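Local coordinates for protein HP0958 (Helicobacter pylori, PDB 3NA7) that probably acts in flagellar biogenesis as a chaperone and post-transcriptional regulator, pairing a kinked coiled-coil hairpin with a zinc-ribbon domain, at residues A[116-119]-A[120-124]; A[49-52]-A[53-56]. All coordinates share one frame; numbering follows the deposited sequence.

Overall arrangement
Interaction 2 comes first along the chain, on helix 24-85, and interaction 1 follows on helix 91-171, the next helix and the returning arm of the same antiparallel coiled-coil hairpin. Each is a one-turn contact within its own helix, yet their centres are about 11 Å apart, because the two arms lie against each other here. K123 of interaction 1 reaches E54 of interaction 2 in a salt bridge, NZ to OE1 2.8 Å, and its CB packs against CG of K55 at 3.7 Å; these two contacts tie the arms together at this level. Both sites lie partway along the hairpin on the same side of the chain's centre, about 30 Å and about 23 Å from it.

Interaction 1: A[116-119]-A[120-124]; sequences LQNE and IKRKS
The carbonyl oxygen of L116 takes the shortest polar bond of this helical turn, from the backbone N of I120 at 2.9 Å, with an N-H...O angle of 167°. The I120 side chain covers the same oxygen: CG1 comes within 3.4 Å of L116 O, and CD1 continues in an extended chain past the oxygen to lie near CA of Q117. CG1 is placed there by a first torsion of -74°, which sets it beside the backbone N and opposite the carbonyl carbon. The next three rungs, K121 N to Q117 O, R122 N to N118 O and K123 N to E119 O, repeat the i to i+4 pattern at 3.0 to 3.1 Å.

N118 and R122 run side by side along the outer surface and point the same way. Their flat ends, amide and guanidinium, are turned 34° from each other, and OD1 of N118 comes no nearer than 3.9 Å to NH2 of R122, too far for a firm polar bond. The arginine chain bends at its second and third torsions, which lays the guanidinium over the carbonyl oxygen of N118, with NE 3.5 Å from that atom. Its charge is instead matched by E125, through a salt bridge from NH1.

E119 and K123 are oppositely charged, but E119 OE1 and K123 NZ stay 4.8 Å apart, and the lysine pairs with E54 on the facing helix. CG of K123 still rests 3.5 Å from the backbone O of E119. L116 packs on L58, V62 and N65 of helix 24-85 and K123 on K55, while Q117, E119, K121 and R122 are exposed. This division between a packed face and a polar one fits an arm of an antiparallel coiled-coil hairpin.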
ATOM      1  N   LEU A 116      18.042 -26.493 -14.356  1.00 47.20           N
ATOM      2  CA  LEU A 116      17.962 -25.047 -14.444  1.00 48.39           C
ATOM      3  C   LEU A 116      16.964 -24.654 -15.538  1.00 49.90           C
ATOM      4  O   LEU A 116      16.100 -23.809 -15.320  1.00 49.81           O
ATOM      5  CB  LEU A 116      19.344 -24.430 -14.715  1.00 46.51           C
ATOM      6  CG  LEU A 116      20.426 -24.547 -13.631  1.00 49.47           C
ATOM      7  CD1 LEU A 116      21.842 -24.417 -14.200  1.00 44.01           C
ATOM      8  CD2 LEU A 116      20.186 -23.568 -12.476  1.00 50.28           C
ATOM      9  N   GLN A 117      17.095 -25.277 -16.711  1.00 50.90           N
ATOM     10  CA  GLN A 117      16.174 -25.056 -17.811  1.00 52.33           C
ATOM     11  C   GLN A 117      14.725 -25.327 -17.407  1.00 52.69           C
ATOM     12  O   GLN A 117      13.839 -24.569 -17.795  1.00 53.74           O
ATOM     13  CB  GLN A 117      16.587 -25.843 -19.055  1.00 52.62           C
ATOM     14  CG  GLN A 117      17.502 -25.002 -19.918  1.00 61.86           C
ATOM     15  CD  GLN A 117      18.369 -25.789 -20.858  1.00 67.59           C
ATOM     16  OE1 GLN A 117      18.220 -27.002 -20.997  1.00 72.47           O
ATOM     17  NE2 GLN A 117      19.285 -25.091 -21.535  1.00 72.15           N
ATOM     18  N   ASN A 118      14.492 -26.370 -16.610  1.00 51.85           N
ATOM     19  CA  ASN A 118      13.155 -26.623 -16.066  1.00 53.09           C
ATOM     20  C   ASN A 118      12.641 -25.498 -15.175  1.00 51.84           C
ATOM     21  O   ASN A 118      11.473 -25.153 -15.249  1.00 50.94           O
ATOM     22  CB  ASN A 118      13.043 -27.975 -15.343  1.00 54.06           C
ATOM     23  CG  ASN A 118      12.988 -29.159 -16.313  1.00 61.41           C
ATOM     24  OD1 ASN A 118      12.748 -28.980 -17.509  1.00 64.55           O
ATOM     25  ND2 ASN A 118      13.210 -30.380 -15.797  1.00 59.74           N
ATOM     26  N   GLU A 119      13.511 -24.927 -14.343  1.00 51.39           N
ATOM     27  CA  GLU A 119      13.119 -23.837 -13.448  1.00 51.87           C
ATOM     28  C   GLU A 119      12.796 -22.594 -14.296  1.00 49.48           C
ATOM     29  O   GLU A 119      11.801 -21.925 -14.051  1.00 49.70           O
ATOM     30  CB  GLU A 119      14.242 -23.550 -12.448  1.00 53.77           C
ATOM     31  CG  GLU A 119      13.849 -22.795 -11.194  1.00 59.53           C
ATOM     32  CD  GLU A 119      14.980 -22.728 -10.152  1.00 68.27           C
ATOM     33  OE1 GLU A 119      14.923 -21.829  -9.277  1.00 72.22           O
ATOM     34  OE2 GLU A 119      15.922 -23.566 -10.198  1.00 70.91           O
ATOM     35  N   ILE A 120      13.629 -22.324 -15.300  1.00 46.57           N
ATOM     36  CA  ILE A 120      13.420 -21.223 -16.221  1.00 45.52           C
ATOM     37  C   ILE A 120      12.024 -21.323 -16.856  1.00 47.45           C
ATOM     38  O   ILE A 120      11.241 -20.364 -16.806  1.00 48.37           O
ATOM     39  CB  ILE A 120      14.502 -21.200 -17.306  1.00 46.02           C
ATOM     40  CG1 ILE A 120      15.829 -20.711 -16.739  1.00 40.16           C
ATOM     41  CG2 ILE A 120      14.092 -20.310 -18.523  1.00 45.46           C
ATOM     42  CD1 ILE A 120      17.036 -21.095 -17.618  1.00 38.66           C
ATOM     43  N   LYS A 121      11.709 -22.492 -17.409  1.00 47.32           N
ATOM     44  CA  LYS A 121      10.417 -22.763 -18.021  1.00 49.80           C
ATOM     45  C   LYS A 121       9.230 -22.501 -17.074  1.00 49.75           C
ATOM     46  O   LYS A 121       8.223 -21.915 -17.499  1.00 50.47           O
ATOM     47  CB  LYS A 121      10.400 -24.204 -18.506  1.00 52.48           C
ATOM     48  CG  LYS A 121       9.571 -24.504 -19.733  1.00 59.72           C
ATOM     49  CD  LYS A 121      10.155 -25.737 -20.480  1.00 65.96           C
ATOM     50  CE  LYS A 121       9.285 -26.170 -21.670  1.00 74.25           C
ATOM     51  NZ  LYS A 121       8.138 -27.067 -21.298  1.00 74.92           N
ATOM     52  N   ARG A 122       9.334 -22.927 -15.809  1.00 49.46           N
ATOM     53  CA  ARG A 122       8.258 -22.703 -14.831  1.00 49.98           C
ATOM     54  C   ARG A 122       8.030 -21.216 -14.609  1.00 47.39           C
ATOM     55  O   ARG A 122       6.896 -20.776 -14.412  1.00 46.53           O
ATOM     56  CB  ARG A 122       8.486 -23.390 -13.470  1.00 51.26           C
ATOM     57  CG  ARG A 122       8.507 -24.939 -13.434  1.00 59.85           C
ATOM     58  CD  ARG A 122       7.611 -25.638 -14.502  1.00 70.16           C
ATOM     59  NE  ARG A 122       8.342 -26.753 -15.132  1.00 77.97           N
ATOM     60  CZ  ARG A 122       8.259 -27.121 -16.416  1.00 79.49           C
ATOM     61  NH1 ARG A 122       7.456 -26.487 -17.264  1.00 78.07           N
ATOM     62  NH2 ARG A 122       8.993 -28.141 -16.859  1.00 80.83           N
ATOM     63  N   LYS A 123       9.111 -20.454 -14.623  1.00 44.89           N
ATOM     64  CA  LYS A 123       9.010 -19.019 -14.443  1.00 44.55           C
ATOM     65  C   LYS A 123       8.345 -18.370 -15.647  1.00 44.18           C
ATOM     66  O   LYS A 123       7.549 -17.465 -15.462  1.00 44.56           O
ATOM     67  CB  LYS A 123      10.372 -18.386 -14.135  1.00 43.59           C
ATOM     68  CG  LYS A 123      10.922 -18.800 -12.731  1.00 47.35           C
ATOM     69  CD  LYS A 123      12.177 -18.012 -12.348  1.00 49.77           C
ATOM     70  CE  LYS A 123      12.778 -18.493 -11.020  1.00 51.11           C
ATOM     71  NZ  LYS A 123      11.976 -18.106  -9.815  1.00 50.86           N
ATOM     72  N   SER A 124       8.665 -18.838 -16.859  1.00 43.77           N
ATOM     73  CA  SER A 124       8.058 -18.330 -18.089  1.00 43.85           C
ATOM     74  C   SER A 124       6.557 -18.665 -18.146  1.00 45.86           C
ATOM     75  O   SER A 124       5.763 -17.851 -18.636  1.00 43.06           O
ATOM     76  CB  SER A 124       8.759 -18.884 -19.336  1.00 43.91           C
ATOM     77  OG  SER A 124      10.101 -18.450 -19.404  1.00 47.61           O
TER

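Interaction 2: A[49-52]-A[53-56]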
ATOM      1  N   LEU A  49       8.463  -8.751 -14.301  1.00 42.12           N
ATOM      2  CA  LEU A  49       9.819  -8.223 -14.442  1.00 47.15           C
ATOM      3  C   LEU A  49      10.789  -8.840 -13.429  1.00 48.95           C
ATOM      4  O   LEU A  49      11.922  -9.122 -13.765  1.00 53.21           O
ATOM      5  CB  LEU A  49       9.832  -6.688 -14.359  1.00 46.74           C
ATOM      6  CG  LEU A  49       9.163  -5.931 -15.530  1.00 52.27           C
ATOM      7  CD1 LEU A  49       8.863  -4.472 -15.189  1.00 51.55           C
ATOM      8  CD2 LEU A  49       9.995  -5.992 -16.830  1.00 51.74           C
ATOM      9  N   ASN A  50      10.348  -9.043 -12.192  1.00 50.14           N
ATOM     10  CA  ASN A  50      11.151  -9.775 -11.224  1.00 50.79           C
ATOM     11  C   ASN A  50      11.470 -11.195 -11.724  1.00 48.32           C
ATOM     12  O   ASN A  50      12.626 -11.588 -11.823  1.00 49.42           O
ATOM     13  CB  ASN A  50      10.470  -9.812  -9.856  1.00 51.84           C
ATOM     14  CG  ASN A  50      11.289 -10.586  -8.834  1.00 59.94           C
ATOM     15  OD1 ASN A  50      12.253 -10.058  -8.262  1.00 64.25           O
ATOM     16  ND2 ASN A  50      10.941 -11.858  -8.635  1.00 54.61           N
ATOM     17  N   LEU A  51      10.445 -11.956 -12.075  1.00 45.28           N
ATOM     18  CA  LEU A  51      10.680 -13.250 -12.675  1.00 44.95           C
ATOM     19  C   LEU A  51      11.649 -13.198 -13.864  1.00 44.50           C
ATOM     20  O   LEU A  51      12.362 -14.170 -14.093  1.00 44.35           O
ATOM     21  CB  LEU A  51       9.386 -13.914 -13.099  1.00 43.41           C
ATOM     22  CG  LEU A  51       8.453 -14.454 -12.036  1.00 46.44           C
ATOM     23  CD1 LEU A  51       7.049 -14.612 -12.655  1.00 39.41           C
ATOM     24  CD2 LEU A  51       8.965 -15.772 -11.470  1.00 43.50           C
ATOM     25  N   GLU A  52      11.694 -12.087 -14.602  1.00 43.43           N
ATOM     26  CA  GLU A  52      12.663 -11.981 -15.694  1.00 44.68           C
ATOM     27  C   GLU A  52      14.091 -11.833 -15.182  1.00 45.09           C
ATOM     28  O   GLU A  52      14.996 -12.406 -15.766  1.00 45.34           O
ATOM     29  CB  GLU A  52      12.335 -10.879 -16.712  1.00 45.24           C
ATOM     30  CG  GLU A  52      13.165 -10.985 -18.031  1.00 47.51           C
ATOM     31  CD  GLU A  52      12.825 -12.218 -18.911  1.00 47.77           C
ATOM     32  OE1 GLU A  52      11.798 -12.879 -18.678  1.00 48.79           O
ATOM     33  OE2 GLU A  52      13.587 -12.528 -19.855  1.00 50.21           O
ATOM     34  N   GLU A  53      14.295 -11.086 -14.101  1.00 47.72           N
ATOM     35  CA  GLU A  53      15.624 -11.031 -13.470  1.00 53.43           C
ATOM     36  C   GLU A  53      16.060 -12.414 -12.957  1.00 52.65           C
ATOM     37  O   GLU A  53      17.224 -12.796 -13.115  1.00 56.20           O
ATOM     38  CB  GLU A  53      15.700  -9.986 -12.357  1.00 56.36           C
ATOM     39  CG  GLU A  53      15.601  -8.526 -12.819  1.00 65.38           C
ATOM     40  CD  GLU A  53      16.605  -8.162 -13.927  1.00 76.48           C
ATOM     41  OE1 GLU A  53      17.800  -7.922 -13.609  1.00 81.28           O
ATOM     42  OE2 GLU A  53      16.193  -8.098 -15.117  1.00 76.87           O
ATOM     43  N   GLU A  54      15.139 -13.176 -12.373  1.00 48.54           N
ATOM     44  CA  GLU A  54      15.500 -14.515 -11.910  1.00 47.65           C
ATOM     45  C   GLU A  54      15.830 -15.457 -13.058  1.00 46.63           C
ATOM     46  O   GLU A  54      16.729 -16.275 -12.940  1.00 45.37           O
ATOM     47  CB  GLU A  54      14.438 -15.108 -10.998  1.00 44.65           C
ATOM     48  CG  GLU A  54      14.318 -14.333  -9.727  1.00 48.51           C
ATOM     49  CD  GLU A  54      12.991 -14.498  -9.030  1.00 50.59           C
ATOM     50  OE1 GLU A  54      12.142 -15.317  -9.465  1.00 51.21           O
ATOM     51  OE2 GLU A  54      12.800 -13.778  -8.032  1.00 53.23           O
ATOM     52  N   LYS A  55      15.110 -15.335 -14.172  1.00 45.87           N
ATOM     53  CA  LYS A  55      15.430 -16.135 -15.352  1.00 45.81           C
ATOM     54  C   LYS A  55      16.815 -15.761 -15.933  1.00 48.57           C
ATOM     55  O   LYS A  55      17.557 -16.620 -16.413  1.00 48.98           O
ATOM     56  CB  LYS A  55      14.345 -16.026 -16.420  1.00 44.28           C
ATOM     57  CG  LYS A  55      13.014 -16.671 -16.098  1.00 40.32           C
ATOM     58  CD  LYS A  55      11.889 -16.064 -17.017  1.00 43.28           C
ATOM     59  CE  LYS A  55      12.131 -16.408 -18.508  1.00 41.10           C
ATOM     60  NZ  LYS A  55      11.234 -15.684 -19.434  1.00 46.38           N
ATOM     61  N   LEU A  56      17.172 -14.490 -15.859  1.00 50.63           N
ATOM     62  CA  LEU A  56      18.482 -14.056 -16.314  1.00 53.43           C
ATOM     63  C   LEU A  56      19.633 -14.665 -15.506  1.00 54.52           C
ATOM     64  O   LEU A  56      20.615 -15.146 -16.083  1.00 55.29           O
ATOM     65  CB  LEU A  56      18.578 -12.529 -16.339  1.00 56.85           C
ATOM     66  CG  LEU A  56      18.120 -11.831 -17.625  1.00 61.87           C
ATOM     67  CD1 LEU A  56      17.724 -10.358 -17.388  1.00 64.28           C
ATOM     68  CD2 LEU A  56      19.229 -11.931 -18.700  1.00 66.49           C
TER
HETATM   69  O   HOH W   1      13.435  -7.512 -16.088  1.00 41.30           O
HETATM   70  O   HOH W   2      12.664 -14.407 -21.430  1.00 35.39           O
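E52 and K55, three residues apart on one arm of the coiled-coil hairpin, are joined by a salt bridge: NZ of K55 meets OE1 of E52 at 3.0 Å, on the syn side and close to the carboxylate plane. E52 sends CG away from its backbone N (chi1 -166°) and then bends at the second torsion, which swings the carboxylate forward along the helix to the lysine. One turn apart on another side of the helix, N50 and E54 form a second pair. ND2 of N50 comes to OE2 of E54 at 2.7 Å from above the carboxylate plane, a short but bent bond with an N-H...O angle of 140°. The amide stands nearly perpendicular to the carboxylate, at 89°, whose OE1 bonds to K123 of helix 91-171.

A water closes a ring round the first pair, giving a hydrogen to E52 OE2 and accepting one from K55 NZ. From the opposing helix, Q127 grips both partners, its OE1 taking a bond from the lysine and its NE2 giving one to E52 OE1; this probably fixes the ammonium group in the interface. L51 packs on K126, Q127 and L130 of that helix. Farther out, a second water donates to both L49 O and E53 OE2, lying 3.0 Å from that OE2 of E53.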